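Local structure of ribonucleoside triphosphate reductase (Lactobacillus leichmannii, 1L1L) at residues A[488-493]-A[628-633]. The protein reduces ribonucleoside triphosphates to 2'-deoxyribonucleoside triphosphates with the help of a vitamin B12 cofactor, as an allosterically regulated monomer. Numbering follows the deposited sequence.
Sequences RVVTGF and IAEQFA
E630 reaches from the helix over the V490 side chain and puts its carboxylate against the edge of the R488 guanidinium. With E630 CG anti to its own backbone N and the chain extended beyond it, the carboxylate is carried out to R488, in the loop just before the strand. R488 bends at chi3 and crosses it at about a right angle. The main bond is short and straight: R488 NE to E630 OE2 is 2.7 Å with an N-H...O angle of 166°, made in the guanidinium plane to the syn lone pair. A second one, R488 NH2 to E630 OE1 at 3.4 Å, is weak; with the two planes only 26° apart, the pair forms a lopsided bidentate salt bridge. R488 NH1 is held separately by the carbonyl of N619, which helps fix the guanidinium's rotation.

Beside the salt bridge V490 makes the aliphatic contacts. V490 CB lies 3.9 Å from E630 CG, the two side chains running antiparallel alongside each other, while V490 CG2 touches A633 CB at 3.8 Å. Farther along the strand F493 meets helix backbone edge-on, its CZ 4.0 Å from E630 CA and also close to the A629 carbonyl O. F493 CZ makes a plain apolar contact with A629 CB at 4.3 Å. P508 of the partner strand 504-510 touches V490, F493 and A633.

The axes of strand 490-493 and helix 628-633 come within 9.8 Å, at 123°. Both strands of a two-stranded antiparallel β-hairpin, 490-497 with 504-510, lie against helix 628-641 near the periphery of the reductase, with the R488-E630 salt bridge at the base of the first.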
loop_
_atom_site.group_PDB
_atom_site.type_symbol
_atom_site.label_atom_id
_atom_site.label_comp_id
_atom_site.label_asym_id
_atom_site.label_seq_id
_atom_site.Cartn_x
_atom_site.Cartn_y
_atom_site.Cartn_z
ATOM N N ARG A 488 -12.821 21.947 13.473
ATOM C CA ARG A 488 -12.626 21.116 12.290
ATOM C C ARG A 488 -12.751 21.932 11.003
ATOM O O ARG A 488 -13.582 22.844 10.919
ATOM C CB ARG A 488 -13.635 19.967 12.303
ATOM C CG ARG A 488 -13.526 19.106 13.557
ATOM C CD ARG A 488 -14.347 17.844 13.436
ATOM N NE ARG A 488 -15.762 18.129 13.227
ATOM C CZ ARG A 488 -16.583 18.577 14.168
ATOM N NH1 ARG A 488 -16.133 18.796 15.400
ATOM N NH2 ARG A 488 -17.856 18.798 13.879
ATOM N N VAL A 489 -11.925 21.597 10.011
ATOM C CA VAL A 489 -11.916 22.303 8.730
ATOM C C VAL A 489 -13.317 22.661 8.243
ATOM O O VAL A 489 -13.513 23.698 7.613
ATOM C CB VAL A 489 -11.177 21.488 7.634
ATOM C CG1 VAL A 489 -12.006 20.272 7.213
ATOM C CG2 VAL A 489 -10.886 22.382 6.446
ATOM N N VAL A 490 -14.292 21.805 8.529
ATOM C CA VAL A 490 -15.666 22.086 8.136
ATOM C C VAL A 490 -16.365 22.733 9.337
ATOM O O VAL A 490 -16.719 22.056 10.303
ATOM C CB VAL A 490 -16.419 20.797 7.724
ATOM C CG1 VAL A 490 -17.840 21.134 7.295
ATOM C CG2 VAL A 490 -15.684 20.107 6.590
ATOM N N THR A 491 -16.559 24.047 9.263
ATOM C CA THR A 491 -17.192 24.810 10.337
ATOM C C THR A 491 -18.718 24.787 10.300
ATOM O O THR A 491 -19.379 25.159 11.276
ATOM C CB THR A 491 -16.713 26.272 10.310
ATOM O OG1 THR A 491 -17.051 26.871 9.048
ATOM C CG2 THR A 491 -15.209 26.328 10.497
ATOM N N GLY A 492 -19.273 24.349 9.175
ATOM C CA GLY A 492 -20.719 24.276 9.036
ATOM C C GLY A 492 -21.163 24.127 7.591
ATOM O O GLY A 492 -20.338 23.946 6.690
ATOM N N PHE A 493 -22.471 24.200 7.365
ATOM C CA PHE A 493 -23.016 24.074 6.020
ATOM C C PHE A 493 -23.994 25.196 5.688
ATOM O O PHE A 493 -24.765 25.638 6.543
ATOM C CB PHE A 493 -23.737 22.728 5.850
ATOM C CG PHE A 493 -22.831 21.529 5.931
ATOM C CD1 PHE A 493 -22.336 21.092 7.156
ATOM C CD2 PHE A 493 -22.468 20.838 4.777
ATOM C CE1 PHE A 493 -21.496 19.985 7.230
ATOM C CE2 PHE A 493 -21.626 19.727 4.843
ATOM C CZ PHE A 493 -21.140 19.300 6.066
ATOM N N ILE A 628 -21.698 11.601 7.703
ATOM C CA ILE A 628 -21.185 11.200 6.402
ATOM C C ILE A 628 -20.986 12.455 5.543
ATOM O O ILE A 628 -20.002 12.573 4.821
ATOM C CB ILE A 628 -22.150 10.200 5.710
ATOM C CG1 ILE A 628 -21.553 9.731 4.381
ATOM C CG2 ILE A 628 -23.527 10.827 5.527
ATOM C CD1 ILE A 628 -22.405 8.692 3.660
ATOM N N ALA A 629 -21.903 13.410 5.652
ATOM C CA ALA A 629 -21.793 14.644 4.877
ATOM C C ALA A 629 -20.490 15.379 5.179
ATOM O O ALA A 629 -19.832 15.901 4.273
ATOM C CB ALA A 629 -22.981 15.559 5.164
ATOM N N GLU A 630 -20.114 15.425 6.452
ATOM C CA GLU A 630 -18.880 16.115 6.822
ATOM C C GLU A 630 -17.627 15.386 6.352
ATOM O O GLU A 630 -16.624 16.015 6.032
ATOM C CB GLU A 630 -18.798 16.325 8.337
ATOM C CG GLU A 630 -17.659 17.260 8.706
ATOM C CD GLU A 630 -17.526 17.477 10.196
ATOM O OE1 GLU A 630 -18.549 17.358 10.909
ATOM O OE2 GLU A 630 -16.399 17.782 10.645
ATOM N N GLN A 631 -17.665 14.057 6.329
ATOM C CA GLN A 631 -16.510 13.300 5.872
ATOM C C GLN A 631 -16.269 13.570 4.386
ATOM O O GLN A 631 -15.131 13.742 3.963
ATOM C CB GLN A 631 -16.720 11.800 6.131
ATOM C CG GLN A 631 -16.724 11.448 7.608
ATOM C CD GLN A 631 -16.864 9.961 7.879
ATOM O OE1 GLN A 631 -16.012 9.159 7.487
ATOM N NE2 GLN A 631 -17.934 9.586 8.561
ATOM N N PHE A 632 -17.338 13.597 3.590
ATOM C CA PHE A 632 -17.207 13.896 2.162
ATOM C C PHE A 632 -16.577 15.284 1.989
ATOM O O PHE A 632 -15.609 15.454 1.233
ATOM C CB PHE A 632 -18.583 13.874 1.486
ATOM C CG PHE A 632 -18.925 12.563 0.844
ATOM C CD1 PHE A 632 -18.577 12.311 -0.483
ATOM C CD2 PHE A 632 -19.619 11.589 1.551
ATOM C CE1 PHE A 632 -18.926 11.100 -1.099
ATOM C CE2 PHE A 632 -19.972 10.381 0.943
ATOM C CZ PHE A 632 -19.627 10.139 -0.382
ATOM N N ALA A 633 -17.124 16.275 2.698
ATOM C CA ALA A 633 -16.610 17.644 2.614
ATOM C C ALA A 633 -15.138 17.724 2.991
ATOM O O ALA A 633 -14.371 18.456 2.367
ATOM C CB ALA A 633 -17.418 18.578 3.515
#